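PDB 4HA6: pyridoxine 4-oxidase, which catalyses the FAD-dependent oxidation of pyridoxine to pyridoxal, using molecular oxygen as electron acceptor, and belongs to the GMC oxidoreductase family. Local coordinates for residues 88-93 with 190-195; 149-154 with 313-318; 251-256 with 445-450. All blocks are in the same frame, centred on the assembly; numbering follows the deposited sequence.

Contact 1: 88-93 with 190-195; sequences HAMGYM and GRRVTA. With FAD (flavin-adenine dinucleotide), chain B; PXM (4-(aminomethyl)-5-(hydroxymethyl)-2-methylpyridin-3-ol), chain J.
In the FAD-binding part of this GMC oxidoreductase, the loop between strand 74-75 and helix 97-107 meets strand 191-192 through His88, Met90 and Arg192, all three buried. Arg192 brings its guanidinium to the back of the loop. Its NH2 donates to His88 O at 3.0 Å, but the angle at the hydrogen is only 134°, so this is a weak bond. NE makes a second weak bond, to Ile42 O. Met90 covers one face of the group: its CE lies 3.3 Å from Arg192 NH2, while SD sits above the plane, displaced toward the rim, and 3.6 Å from Arg192 CB. This follows from the shape of the methionine, whose CG is wedged between the backbone N and the carbonyl carbon and whose chain bends at both later torsions to fold over the arginine. The planes of the His88 ring and the guanidinium are 14° apart, but the arginine meets His88 at its CB, which lies at the guanidinium edge beside NH1, and NH1 stands only obliquely to the ring. The far end of the histidine turns to the cofactor, with CD2 3.3 Å from FAD C4X, and its ring meets His490 edge-to-face. The residues after His88 read the isoalloxazine with backbone atoms: Gly91 N donates to FAD O4 at 2.7 Å, and FAD N3 returns a bond to Gly91 O at 2.8 Å. Straighter than either is the bond from Ala89 N to FAD N5, 2.7 Å long at 171°, while Ala89 CB faces the bound pyridoxamine, 3.4 Å from its C4A.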
loop_
_atom_site.group_PDB
_atom_site.type_symbol
_atom_site.label_atom_id
_atom_site.label_comp_id
_atom_site.label_asym_id
_atom_site.label_seq_id
_atom_site.Cartn_x
_atom_site.Cartn_y
_atom_site.Cartn_z
ATOM N N HIS A 88 -8.131 -1.210 -4.330
ATOM C CA HIS A 88 -7.517 0.124 -4.501
ATOM C C HIS A 88 -8.396 1.363 -4.388
ATOM O O HIS A 88 -9.572 1.331 -4.748
ATOM C CB HIS A 88 -7.006 0.208 -5.936
ATOM C CG HIS A 88 -5.529 0.158 -6.077
ATOM N ND1 HIS A 88 -4.919 0.038 -7.305
ATOM C CD2 HIS A 88 -4.537 0.217 -5.160
ATOM C CE1 HIS A 88 -3.609 0.020 -7.138
ATOM N NE2 HIS A 88 -3.351 0.131 -5.847
ATOM N N ALA A 89 -7.792 2.476 -3.972
ATOM C CA ALA A 89 -8.349 3.785 -4.295
ATOM C C ALA A 89 -7.732 4.258 -5.617
ATOM O O ALA A 89 -7.977 5.380 -6.067
ATOM C CB ALA A 89 -8.090 4.783 -3.186
ATOM N N MET A 90 -6.939 3.370 -6.222
ATOM C CA MET A 90 -6.220 3.571 -7.488
ATOM C C MET A 90 -5.323 4.822 -7.621
ATOM O O MET A 90 -4.974 5.224 -8.735
ATOM C CB MET A 90 -7.125 3.336 -8.720
ATOM C CG MET A 90 -8.466 4.081 -8.762
ATOM S SD MET A 90 -9.861 3.019 -9.240
ATOM C CE MET A 90 -10.627 2.758 -7.630
ATOM N N GLY A 91 -4.920 5.406 -6.494
ATOM C CA GLY A 91 -3.977 6.510 -6.518
ATOM C C GLY A 91 -2.614 5.985 -6.909
ATOM O O GLY A 91 -2.224 4.889 -6.469
ATOM N N TYR A 92 -1.899 6.740 -7.744
ATOM C CA TYR A 92 -0.531 6.379 -8.132
ATOM C C TYR A 92 0.457 7.450 -7.657
ATOM O O TYR A 92 0.490 8.568 -8.199
ATOM C CB TYR A 92 -0.427 6.210 -9.648
ATOM C CG TYR A 92 0.914 5.684 -10.122
ATOM C CD1 TYR A 92 1.212 4.321 -10.073
ATOM C CD2 TYR A 92 1.880 6.554 -10.624
ATOM C CE1 TYR A 92 2.443 3.834 -10.520
ATOM C CE2 TYR A 92 3.115 6.079 -11.073
ATOM C CZ TYR A 92 3.389 4.727 -11.011
ATOM O OH TYR A 92 4.615 4.282 -11.448
ATOM N N MET A 93 1.243 7.110 -6.636
ATOM C CA MET A 93 2.253 8.010 -6.084
ATOM C C MET A 93 3.565 7.243 -5.967
ATOM O O MET A 93 3.650 6.311 -5.170
ATOM C CB MET A 93 1.841 8.474 -4.672
ATOM C CG MET A 93 0.716 9.510 -4.608
ATOM S SD MET A 93 -0.953 8.862 -4.917
ATOM C CE MET A 93 -1.904 10.108 -4.027
ATOM N N GLY A 190 -12.317 5.465 -18.288
ATOM C CA GLY A 190 -13.255 5.431 -17.185
ATOM C C GLY A 190 -13.173 4.167 -16.353
ATOM O O GLY A 190 -13.898 4.023 -15.365
ATOM N N ARG A 191 -12.285 3.253 -16.734
ATOM C CA ARG A 191 -12.174 1.977 -16.030
ATOM C C ARG A 191 -10.937 1.874 -15.155
ATOM O O ARG A 191 -9.828 2.206 -15.592
ATOM C CB ARG A 191 -12.135 0.824 -17.026
ATOM C CG ARG A 191 -13.288 -0.128 -16.870
ATOM C CD ARG A 191 -14.379 0.248 -17.838
ATOM N NE ARG A 191 -13.895 0.129 -19.210
ATOM C CZ ARG A 191 -14.147 -0.906 -20.007
ATOM N NH1 ARG A 191 -14.900 -1.910 -19.575
ATOM N NH2 ARG A 191 -13.656 -0.930 -21.241
ATOM N N ARG A 192 -11.121 1.382 -13.935
ATOM C CA ARG A 192 -9.978 1.080 -13.086
ATOM C C ARG A 192 -9.089 0.081 -13.820
ATOM O O ARG A 192 -9.579 -0.799 -14.553
ATOM C CB ARG A 192 -10.416 0.540 -11.720
ATOM C CG ARG A 192 -10.468 -0.970 -11.628
ATOM C CD ARG A 192 -9.842 -1.495 -10.346
ATOM N NE ARG A 192 -10.548 -1.057 -9.147
ATOM C CZ ARG A 192 -9.958 -0.918 -7.966
ATOM N NH1 ARG A 192 -8.674 -1.202 -7.862
ATOM N NH2 ARG A 192 -10.637 -0.511 -6.898
ATOM N N VAL A 193 -7.781 0.246 -13.673
ATOM C CA VAL A 193 -6.830 -0.702 -14.259
ATOM C C VAL A 193 -5.971 -1.303 -13.144
ATOM O O VAL A 193 -5.286 -0.574 -12.423
ATOM C CB VAL A 193 -5.919 -0.024 -15.306
ATOM C CG1 VAL A 193 -4.932 -1.034 -15.862
ATOM C CG2 VAL A 193 -6.762 0.588 -16.426
ATOM N N THR A 194 -6.002 -2.624 -12.998
ATOM C CA THR A 194 -5.271 -3.266 -11.911
ATOM C C THR A 194 -3.956 -3.853 -12.384
ATOM O O THR A 194 -3.650 -3.857 -13.581
ATOM C CB THR A 194 -6.086 -4.402 -11.291
ATOM O OG1 THR A 194 -6.142 -5.504 -12.208
ATOM C CG2 THR A 194 -7.486 -3.933 -10.993
ATOM N N ALA A 195 -3.182 -4.368 -11.437
ATOM C CA ALA A 195 -1.965 -5.091 -11.783
ATOM C C ALA A 195 -2.311 -6.259 -12.698
ATOM O O ALA A 195 -1.622 -6.503 -13.693
ATOM C CB ALA A 195 -1.265 -5.589 -10.525
HETATM P PA FAD B . -1.300 -7.801 -2.417
HETATM O O1A FAD B . -1.570 -6.982 -3.671
HETATM O O2A FAD B . -2.219 -7.638 -1.239
HETATM O O5B FAD B . -1.269 -9.354 -2.869
HETATM C C5B FAD B . -1.277 -10.458 -1.970
HETATM C C4B FAD B . -1.901 -11.605 -2.751
HETATM O O4B FAD B . -1.442 -12.879 -2.287
HETATM C C3B FAD B . -3.417 -11.603 -2.596
HETATM O O3B FAD B . -3.962 -11.798 -3.912
HETATM C C2B FAD B . -3.716 -12.791 -1.686
HETATM O O2B FAD B . -5.000 -13.372 -1.978
HETATM C C1B FAD B . -2.560 -13.739 -1.992
HETATM N N9A FAD B . -2.150 -14.629 -0.865
HETATM C C8A FAD B . -1.996 -14.279 0.430
HETATM N N7A FAD B . -1.589 -15.349 1.166
HETATM C C5A FAD B . -1.470 -16.413 0.338
HETATM C C6A FAD B . -1.077 -17.841 0.471
HETATM N N6A FAD B . -0.709 -18.364 1.683
HETATM N N1A FAD B . -1.090 -18.607 -0.657
HETATM C C2A FAD B . -1.438 -18.101 -1.860
HETATM N N3A FAD B . -1.800 -16.811 -2.039
HETATM C C4A FAD B . -1.837 -15.929 -1.000
HETATM N N1 FAD B . -2.021 1.885 -2.820
HETATM C C2 FAD B . -1.801 2.948 -3.615
HETATM O O2 FAD B . -0.629 3.180 -3.987
HETATM N N3 FAD B . -2.786 3.782 -4.000
HETATM C C4 FAD B . -4.065 3.598 -3.631
HETATM O O4 FAD B . -4.973 4.394 -3.988
HETATM C C4X FAD B . -4.387 2.449 -2.755
HETATM N N5 FAD B . -5.641 2.200 -2.325
HETATM C C5X FAD B . -5.910 1.128 -1.538
HETATM C C6 FAD B . -7.210 0.875 -1.108
HETATM C C7 FAD B . -7.487 -0.229 -0.307
HETATM C C7M FAD B . -8.902 -0.490 0.147
HETATM C C8 FAD B . -6.387 -1.150 0.091
HETATM C C8M FAD B . -6.689 -2.340 0.963
HETATM C C9 FAD B . -5.082 -0.909 -0.335
HETATM C C9A FAD B . -4.813 0.205 -1.131
HETATM N N10 FAD B . -3.500 0.461 -1.564
HETATM C C10 FAD B . -3.258 1.579 -2.375
HETATM C "C1'" FAD B . -2.403 -0.428 -1.163
HETATM C "C2'" FAD B . -1.934 -1.337 -2.288
HETATM O "O2'" FAD B . -3.065 -1.921 -2.954
HETATM C "C3'" FAD B . -1.066 -2.423 -1.649
HETATM O "O3'" FAD B . -0.059 -1.784 -0.847
HETATM C "C4'" FAD B . -0.416 -3.306 -2.699
HETATM O "O4'" FAD B . -1.458 -3.871 -3.514
HETATM C "C5'" FAD B . 0.435 -4.407 -2.057
HETATM O "O5'" FAD B . 0.648 -5.429 -3.029
HETATM P P FAD B . 1.383 -6.786 -2.603
HETATM O O1P FAD B . 1.844 -7.547 -3.839
HETATM O O2P FAD B . 2.380 -6.494 -1.499
HETATM O O3P FAD B . 0.198 -7.592 -1.884
HETATM N N1 PXM J . -8.301 7.434 0.960
HETATM C C2 PXM J . -7.979 6.248 1.473
HETATM C C2A PXM J . -8.599 5.727 2.732
HETATM C C3 PXM J . -7.033 5.512 0.776
HETATM O O3 PXM J . -6.663 4.278 1.263
HETATM C C4 PXM J . -6.436 5.996 -0.408
HETATM C C5 PXM J . -6.831 7.278 -0.893
HETATM C C5A PXM J . -6.327 7.961 -2.149
HETATM O O5 PXM J . -5.077 7.604 -2.627
HETATM C C6 PXM J . -7.794 7.967 -0.148
HETATM C C4A PXM J . -5.424 5.109 -1.075
HETATM N N4 PXM J . -4.424 4.593 -0.187
#

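Contact 2: 149-154 with 313-318; sequences EVSPLA and HSESMA. With PXM (4-(aminomethyl)-5-(hydroxymethyl)-2-methylpyridin-3-ol), chain J.
Glu315, on the edge strand 314-320 of the antiparallel sheet, reaches over to Ser151 at the N-cap of helix 152-163. The polar interactions centre on its carboxylate. OE1 accepts from Ser151 N at 2.9 Å with an angle of 159°, through the syn lone pair on the side of the other oxygen. OE2 takes two further donors: Ser309 OG, and a water 2.6 Å away that also donates to Glu149 O at 3.0 Å. One oxygen is thus bonded directly to the turn before the helix and the other is bridged to it. The cap itself is completed by Ser151 OG, which accepts a weak bond from Leu153 N at 3.1 Å. A carboxylate at the start of a helix would be expected to keep its negative charge, being near the positive end of the helix dipole.

Van der Waals contacts surround the same group. The glutamate chain is extended beyond CG (chi2 -163°), which carries OE1 to the start of the helix, where Ala154 CB of the first turn lies 3.5 Å from it. Val150 slides past the glutamate in the opposite direction, with Val150 CG1 3.8 Å from Glu315 OE1. Carbon packs on carbon closer to the sheet, Ala154 CB lying 4.1 Å from Glu315 CB.

Contact with the pyridoxamine pocket comes from the preceding strand residue: Ser314, its OG anti to the backbone N (chi1 -173°), places that oxygen 3.1 Å from C6 of the bound pyridoxamine.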
loop_
_atom_site.group_PDB
_atom_site.type_symbol
_atom_site.label_atom_id
_atom_site.label_comp_id
_atom_site.label_asym_id
_atom_site.label_seq_id
_atom_site.Cartn_x
_atom_site.Cartn_y
_atom_site.Cartn_z
ATOM N N GLU A 149 -12.432 16.284 -15.293
ATOM C CA GLU A 149 -13.326 15.533 -14.414
ATOM C C GLU A 149 -13.089 15.772 -12.921
ATOM O O GLU A 149 -13.775 15.182 -12.083
ATOM C CB GLU A 149 -13.231 14.040 -14.708
ATOM C CG GLU A 149 -11.854 13.463 -14.444
ATOM C CD GLU A 149 -11.062 13.321 -15.712
ATOM O OE1 GLU A 149 -10.323 14.277 -16.083
ATOM O OE2 GLU A 149 -11.204 12.249 -16.344
ATOM N N VAL A 150 -12.139 16.637 -12.576
ATOM C CA VAL A 150 -11.909 16.958 -11.162
ATOM C C VAL A 150 -13.097 17.703 -10.553
ATOM O O VAL A 150 -13.596 18.684 -11.119
ATOM C CB VAL A 150 -10.621 17.782 -10.961
ATOM C CG1 VAL A 150 -10.490 18.231 -9.518
ATOM C CG2 VAL A 150 -9.402 16.980 -11.379
ATOM N N SER A 151 -13.550 17.230 -9.396
ATOM C CA SER A 151 -14.673 17.845 -8.684
ATOM C C SER A 151 -14.457 19.339 -8.379
ATOM O O SER A 151 -13.364 19.748 -7.982
ATOM C CB SER A 151 -14.915 17.084 -7.379
ATOM O OG SER A 151 -15.676 17.856 -6.481
ATOM N N PRO A 152 -15.507 20.164 -8.560
ATOM C CA PRO A 152 -15.344 21.583 -8.227
ATOM C C PRO A 152 -14.924 21.790 -6.766
ATOM O O PRO A 152 -14.188 22.741 -6.492
ATOM C CB PRO A 152 -16.736 22.185 -8.511
ATOM C CG PRO A 152 -17.666 21.033 -8.639
ATOM C CD PRO A 152 -16.833 19.875 -9.133
ATOM N N LEU A 153 -15.362 20.909 -5.860
ATOM C CA LEU A 153 -14.855 20.887 -4.476
ATOM C C LEU A 153 -13.334 20.701 -4.419
ATOM O O LEU A 153 -12.638 21.434 -3.706
ATOM C CB LEU A 153 -15.535 19.777 -3.647
ATOM C CG LEU A 153 -15.051 19.569 -2.203
ATOM C CD1 LEU A 153 -14.947 20.890 -1.419
ATOM C CD2 LEU A 153 -15.952 18.591 -1.449
ATOM N N ALA A 154 -12.824 19.719 -5.162
ATOM C CA ALA A 154 -11.383 19.456 -5.193
ATOM C C ALA A 154 -10.605 20.618 -5.807
ATOM O O ALA A 154 -9.505 20.954 -5.350
ATOM C CB ALA A 154 -11.078 18.164 -5.928
ATOM N N HIS A 313 -13.477 9.669 -5.280
ATOM C CA HIS A 313 -13.879 10.306 -4.010
ATOM C C HIS A 313 -12.769 11.059 -3.266
ATOM O O HIS A 313 -13.001 12.140 -2.712
ATOM C CB HIS A 313 -14.573 9.312 -3.061
ATOM C CG HIS A 313 -15.699 8.555 -3.695
ATOM N ND1 HIS A 313 -16.938 9.114 -3.920
ATOM C CD2 HIS A 313 -15.772 7.279 -4.147
ATOM C CE1 HIS A 313 -17.726 8.216 -4.488
ATOM N NE2 HIS A 313 -17.043 7.095 -4.637
ATOM N N SER A 314 -11.576 10.478 -3.232
ATOM C CA SER A 314 -10.436 11.119 -2.587
ATOM C C SER A 314 -9.501 11.605 -3.680
ATOM O O SER A 314 -8.576 10.895 -4.078
ATOM C CB SER A 314 -9.714 10.122 -1.694
ATOM O OG SER A 314 -8.708 10.767 -0.942
ATOM N N GLU A 315 -9.751 12.820 -4.157
ATOM C CA GLU A 315 -9.251 13.254 -5.447
ATOM C C GLU A 315 -7.919 13.985 -5.396
ATOM O O GLU A 315 -7.222 14.057 -6.411
ATOM C CB GLU A 315 -10.294 14.142 -6.143
ATOM C CG GLU A 315 -11.677 13.519 -6.243
ATOM C CD GLU A 315 -12.558 14.205 -7.271
ATOM O OE1 GLU A 315 -12.209 15.322 -7.709
ATOM O OE2 GLU A 315 -13.592 13.611 -7.651
ATOM N N SER A 316 -7.563 14.527 -4.231
ATOM C CA SER A 316 -6.378 15.388 -4.147
ATOM C C SER A 316 -5.692 15.355 -2.773
ATOM O O SER A 316 -6.202 15.929 -1.803
ATOM C CB SER A 316 -6.769 16.832 -4.498
ATOM O OG SER A 316 -5.640 17.690 -4.512
ATOM N N MET A 317 -4.547 14.676 -2.697
ATOM C CA MET A 317 -3.670 14.767 -1.531
ATOM C C MET A 317 -2.766 15.958 -1.705
ATOM O O MET A 317 -2.210 16.159 -2.794
ATOM C CB MET A 317 -2.762 13.543 -1.426
ATOM C CG MET A 317 -3.471 12.237 -1.245
ATOM S SD MET A 317 -4.566 12.391 0.142
ATOM C CE MET A 317 -6.108 12.375 -0.782
ATOM N N ALA A 318 -2.601 16.735 -0.638
ATOM C CA ALA A 318 -1.609 17.798 -0.626
ATOM C C ALA A 318 -0.549 17.439 0.408
ATOM O O ALA A 318 -0.809 17.519 1.611
ATOM C CB ALA A 318 -2.257 19.129 -0.275
HETATM N N1 PXM J . -8.301 7.434 0.960
HETATM C C2 PXM J . -7.979 6.248 1.473
HETATM C C2A PXM J . -8.599 5.727 2.732
HETATM C C3 PXM J . -7.033 5.512 0.776
HETATM O O3 PXM J . -6.663 4.278 1.263
HETATM C C4 PXM J . -6.436 5.996 -0.408
HETATM C C5 PXM J . -6.831 7.278 -0.893
HETATM C C5A PXM J . -6.327 7.961 -2.149
HETATM O O5 PXM J . -5.077 7.604 -2.627
HETATM C C6 PXM J . -7.794 7.967 -0.148
HETATM C C4A PXM J . -5.424 5.109 -1.075
HETATM N N4 PXM J . -4.424 4.593 -0.187
HETATM O O HOH W 1 -15.208 14.405 -9.571
#

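Contact 3: 251-256 with 445-450; sequences AGALES and HHPCGT. With FAD (flavin-adenine dinucleotide), chain B; PXM (4-(aminomethyl)-5-(hydroxymethyl)-2-methylpyridin-3-ol), chain J.
Ala253, near the start of helix 252-262, directs its methyl at Pro447, CB to CB 3.8 Å, and the same CB lies 3.3 Å from Pro447 O. The backbones come close here, with CA of Ala253 4.9 Å from CA of Cys448. Thr450 is turned toward the helix from the end of segment 445-450: with OG1 between its backbone N and carbonyl carbon (chi1 47°), the hydroxyl donates to Ala253 O at 2.6 Å, meeting the carbonyl at 130° and slightly tilted from its plane.

Upstream, two histidines face the active site. The His445 ring lies with one face under the dimethylbenzene end of the flavin, FAD C7M standing 3.9 Å above its centre, while ND1 at its edge donates in plane to PXM O3 (3.1 Å, 163°). His446 presents its edge too, NE2 lying 2.7 Å from PXM N4, and its ND1 is hydrogen-bonded to His292 ND1.

Helix 252-262 follows strand 246-249 of the parallel Rossmann-type sheet, and the loop carrying the histidines runs from strand 441-443 of the antiparallel sheet toward strand 473-475. Leu254 and Thr450 both rest on Val371 of strand 370-372, and Leu254 and Pro447 on Trp75 of strand 74-75.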
loop_
_atom_site.group_PDB
_atom_site.type_symbol
_atom_site.label_atom_id
_atom_site.label_comp_id
_atom_site.label_asym_id
_atom_site.label_seq_id
_atom_site.Cartn_x
_atom_site.Cartn_y
_atom_site.Cartn_z
ATOM N N ALA A 251 2.919 -12.753 -1.115
ATOM C CA ALA A 251 1.680 -12.843 -0.358
ATOM C C ALA A 251 1.334 -11.543 0.404
ATOM O O ALA A 251 0.293 -11.467 1.068
ATOM C CB ALA A 251 1.756 -14.019 0.600
ATOM N N GLY A 252 2.190 -10.523 0.321
ATOM C CA GLY A 252 1.862 -9.239 0.937
ATOM C C GLY A 252 2.296 -9.064 2.394
ATOM O O GLY A 252 2.795 -9.992 3.025
ATOM N N ALA A 253 2.089 -7.863 2.930
ATOM C CA ALA A 253 2.634 -7.475 4.234
ATOM C C ALA A 253 2.223 -8.372 5.409
ATOM O O ALA A 253 2.938 -8.476 6.402
ATOM C CB ALA A 253 2.300 -6.012 4.532
ATOM N N LEU A 254 1.082 -9.028 5.296
ATOM C CA LEU A 254 0.617 -9.886 6.377
ATOM C C LEU A 254 0.876 -11.336 6.068
ATOM O O LEU A 254 1.377 -12.110 6.907
ATOM C CB LEU A 254 -0.882 -9.666 6.578
ATOM C CG LEU A 254 -1.172 -8.279 7.136
ATOM C CD1 LEU A 254 -2.577 -7.860 6.798
ATOM C CD2 LEU A 254 -0.963 -8.285 8.627
ATOM N N GLU A 255 0.549 -11.721 4.844
ATOM C CA GLU A 255 0.564 -13.140 4.522
ATOM C C GLU A 255 1.946 -13.693 4.195
ATOM O O GLU A 255 2.203 -14.890 4.372
ATOM C CB GLU A 255 -0.466 -13.439 3.425
ATOM C CG GLU A 255 -1.909 -13.266 3.905
ATOM C CD GLU A 255 -2.299 -14.249 5.020
ATOM O OE1 GLU A 255 -1.608 -15.280 5.214
ATOM O OE2 GLU A 255 -3.313 -13.997 5.705
ATOM N N SER A 256 2.855 -12.846 3.724
ATOM C CA SER A 256 4.213 -13.350 3.543
ATOM C C SER A 256 4.878 -13.740 4.884
ATOM O O SER A 256 5.355 -14.877 5.010
ATOM C CB SER A 256 5.071 -12.413 2.695
ATOM O OG SER A 256 4.667 -12.472 1.341
ATOM N N HIS A 445 -4.389 2.117 4.451
ATOM C CA HIS A 445 -4.250 0.894 3.748
ATOM C C HIS A 445 -2.911 0.589 3.172
ATOM O O HIS A 445 -2.851 0.021 2.131
ATOM C CB HIS A 445 -5.294 0.750 2.641
ATOM C CG HIS A 445 -6.672 0.793 3.124
ATOM N ND1 HIS A 445 -7.391 1.862 3.071
ATOM C CD2 HIS A 445 -7.393 -0.108 3.809
ATOM C CE1 HIS A 445 -8.516 1.636 3.629
ATOM N NE2 HIS A 445 -8.513 0.447 4.079
ATOM N N HIS A 446 -1.842 0.957 3.832
ATOM C CA HIS A 446 -0.486 0.775 3.320
ATOM C C HIS A 446 0.418 -0.060 4.233
ATOM O O HIS A 446 1.527 0.388 4.547
ATOM C CB HIS A 446 0.174 2.148 3.102
ATOM C CG HIS A 446 -0.645 3.082 2.267
ATOM N ND1 HIS A 446 -0.624 4.447 2.441
ATOM C CD2 HIS A 446 -1.512 2.842 1.257
ATOM C CE1 HIS A 446 -1.455 5.011 1.579
ATOM N NE2 HIS A 446 -1.992 4.061 0.841
ATOM N N PRO A 447 -0.036 -1.263 4.652
ATOM C CA PRO A 447 0.834 -2.076 5.517
ATOM C C PRO A 447 2.068 -2.547 4.759
ATOM O O PRO A 447 1.952 -2.840 3.560
ATOM C CB PRO A 447 -0.043 -3.280 5.874
ATOM C CG PRO A 447 -0.998 -3.414 4.728
ATOM C CD PRO A 447 -1.273 -1.985 4.288
ATOM N N CYS A 448 3.218 -2.597 5.443
ATOM C CA CYS A 448 4.495 -2.946 4.824
ATOM C C CYS A 448 5.563 -3.183 5.896
ATOM O O CYS A 448 5.333 -2.896 7.074
ATOM C CB CYS A 448 4.945 -1.828 3.869
ATOM S SG CYS A 448 5.577 -0.296 4.698
ATOM N N GLY A 449 6.709 -3.739 5.494
ATOM C CA GLY A 449 7.900 -3.755 6.342
ATOM C C GLY A 449 8.209 -5.017 7.141
ATOM O O GLY A 449 9.234 -5.097 7.819
ATOM N N THR A 450 7.332 -6.011 7.052
ATOM C CA THR A 450 7.365 -7.165 7.951
ATOM C C THR A 450 8.378 -8.236 7.555
ATOM O O THR A 450 8.561 -9.224 8.274
ATOM C CB THR A 450 5.971 -7.814 8.033
ATOM O OG1 THR A 450 5.440 -7.968 6.701
ATOM C CG2 THR A 450 5.045 -6.924 8.846
HETATM P PA FAD B . -1.300 -7.801 -2.417
HETATM O O1A FAD B . -1.570 -6.982 -3.671
HETATM O O2A FAD B . -2.219 -7.638 -1.239
HETATM O O5B FAD B . -1.269 -9.354 -2.869
HETATM C C5B FAD B . -1.277 -10.458 -1.970
HETATM C C4B FAD B . -1.901 -11.605 -2.751
HETATM O O4B FAD B . -1.442 -12.879 -2.287
HETATM C C3B FAD B . -3.417 -11.603 -2.596
HETATM O O3B FAD B . -3.962 -11.798 -3.912
HETATM C C2B FAD B . -3.716 -12.791 -1.686
HETATM O O2B FAD B . -5.000 -13.372 -1.978
HETATM C C1B FAD B . -2.560 -13.739 -1.992
HETATM N N9A FAD B . -2.150 -14.629 -0.865
HETATM C C8A FAD B . -1.996 -14.279 0.430
HETATM N N7A FAD B . -1.589 -15.349 1.166
HETATM C C5A FAD B . -1.470 -16.413 0.338
HETATM C C6A FAD B . -1.077 -17.841 0.471
HETATM N N6A FAD B . -0.709 -18.364 1.683
HETATM N N1A FAD B . -1.090 -18.607 -0.657
HETATM C C2A FAD B . -1.438 -18.101 -1.860
HETATM N N3A FAD B . -1.800 -16.811 -2.039
HETATM C C4A FAD B . -1.837 -15.929 -1.000
HETATM N N1 FAD B . -2.021 1.885 -2.820
HETATM C C2 FAD B . -1.801 2.948 -3.615
HETATM O O2 FAD B . -0.629 3.180 -3.987
HETATM N N3 FAD B . -2.786 3.782 -4.000
HETATM C C4 FAD B . -4.065 3.598 -3.631
HETATM O O4 FAD B . -4.973 4.394 -3.988
HETATM C C4X FAD B . -4.387 2.449 -2.755
HETATM N N5 FAD B . -5.641 2.200 -2.325
HETATM C C5X FAD B . -5.910 1.128 -1.538
HETATM C C6 FAD B . -7.210 0.875 -1.108
HETATM C C7 FAD B . -7.487 -0.229 -0.307
HETATM C C7M FAD B . -8.902 -0.490 0.147
HETATM C C8 FAD B . -6.387 -1.150 0.091
HETATM C C8M FAD B . -6.689 -2.340 0.963
HETATM C C9 FAD B . -5.082 -0.909 -0.335
HETATM C C9A FAD B . -4.813 0.205 -1.131
HETATM N N10 FAD B . -3.500 0.461 -1.564
HETATM C C10 FAD B . -3.258 1.579 -2.375
HETATM C "C1'" FAD B . -2.403 -0.428 -1.163
HETATM C "C2'" FAD B . -1.934 -1.337 -2.288
HETATM O "O2'" FAD B . -3.065 -1.921 -2.954
HETATM C "C3'" FAD B . -1.066 -2.423 -1.649
HETATM O "O3'" FAD B . -0.059 -1.784 -0.847
HETATM C "C4'" FAD B . -0.416 -3.306 -2.699
HETATM O "O4'" FAD B . -1.458 -3.871 -3.514
HETATM C "C5'" FAD B . 0.435 -4.407 -2.057
HETATM O "O5'" FAD B . 0.648 -5.429 -3.029
HETATM P P FAD B . 1.383 -6.786 -2.603
HETATM O O1P FAD B . 1.844 -7.547 -3.839
HETATM O O2P FAD B . 2.380 -6.494 -1.499
HETATM O O3P FAD B . 0.198 -7.592 -1.884
HETATM N N1 PXM J . -8.301 7.434 0.960
HETATM C C2 PXM J . -7.979 6.248 1.473
HETATM C C2A PXM J . -8.599 5.727 2.732
HETATM C C3 PXM J . -7.033 5.512 0.776
HETATM O O3 PXM J . -6.663 4.278 1.263
HETATM C C4 PXM J . -6.436 5.996 -0.408
HETATM C C5 PXM J . -6.831 7.278 -0.893
HETATM C C5A PXM J . -6.327 7.961 -2.149
HETATM O O5 PXM J . -5.077 7.604 -2.627
HETATM C C6 PXM J . -7.794 7.967 -0.148
HETATM C C4A PXM J . -5.424 5.109 -1.075
HETATM N N4 PXM J . -4.424 4.593 -0.187
#

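Overall arrangement
All three contacts are buried where they touch, but their centres lie about 8 Å (contact 3), 12 Å (contact 1) and 20 Å (contact 2) from the chain centre. Contacts 1 and 3 both reach FAD; pyridoxamine touches all three. Their chemistry differs: contact 1 has a weakly bonded arginine under a methionine, contact 2 a carboxylate and water at a helix start, contact 3 an alanine methyl packed on a proline and one short hydroxyl bond. Met93 of contact 1 packs on strand 314-320, which carries contact 2 (Met93 CE to Met317 CG 3.8 Å). Contact 3 touches neither, but joins helix 252-262 to the loop after strand 441-443, of the same antiparallel sheet as strand 314-320.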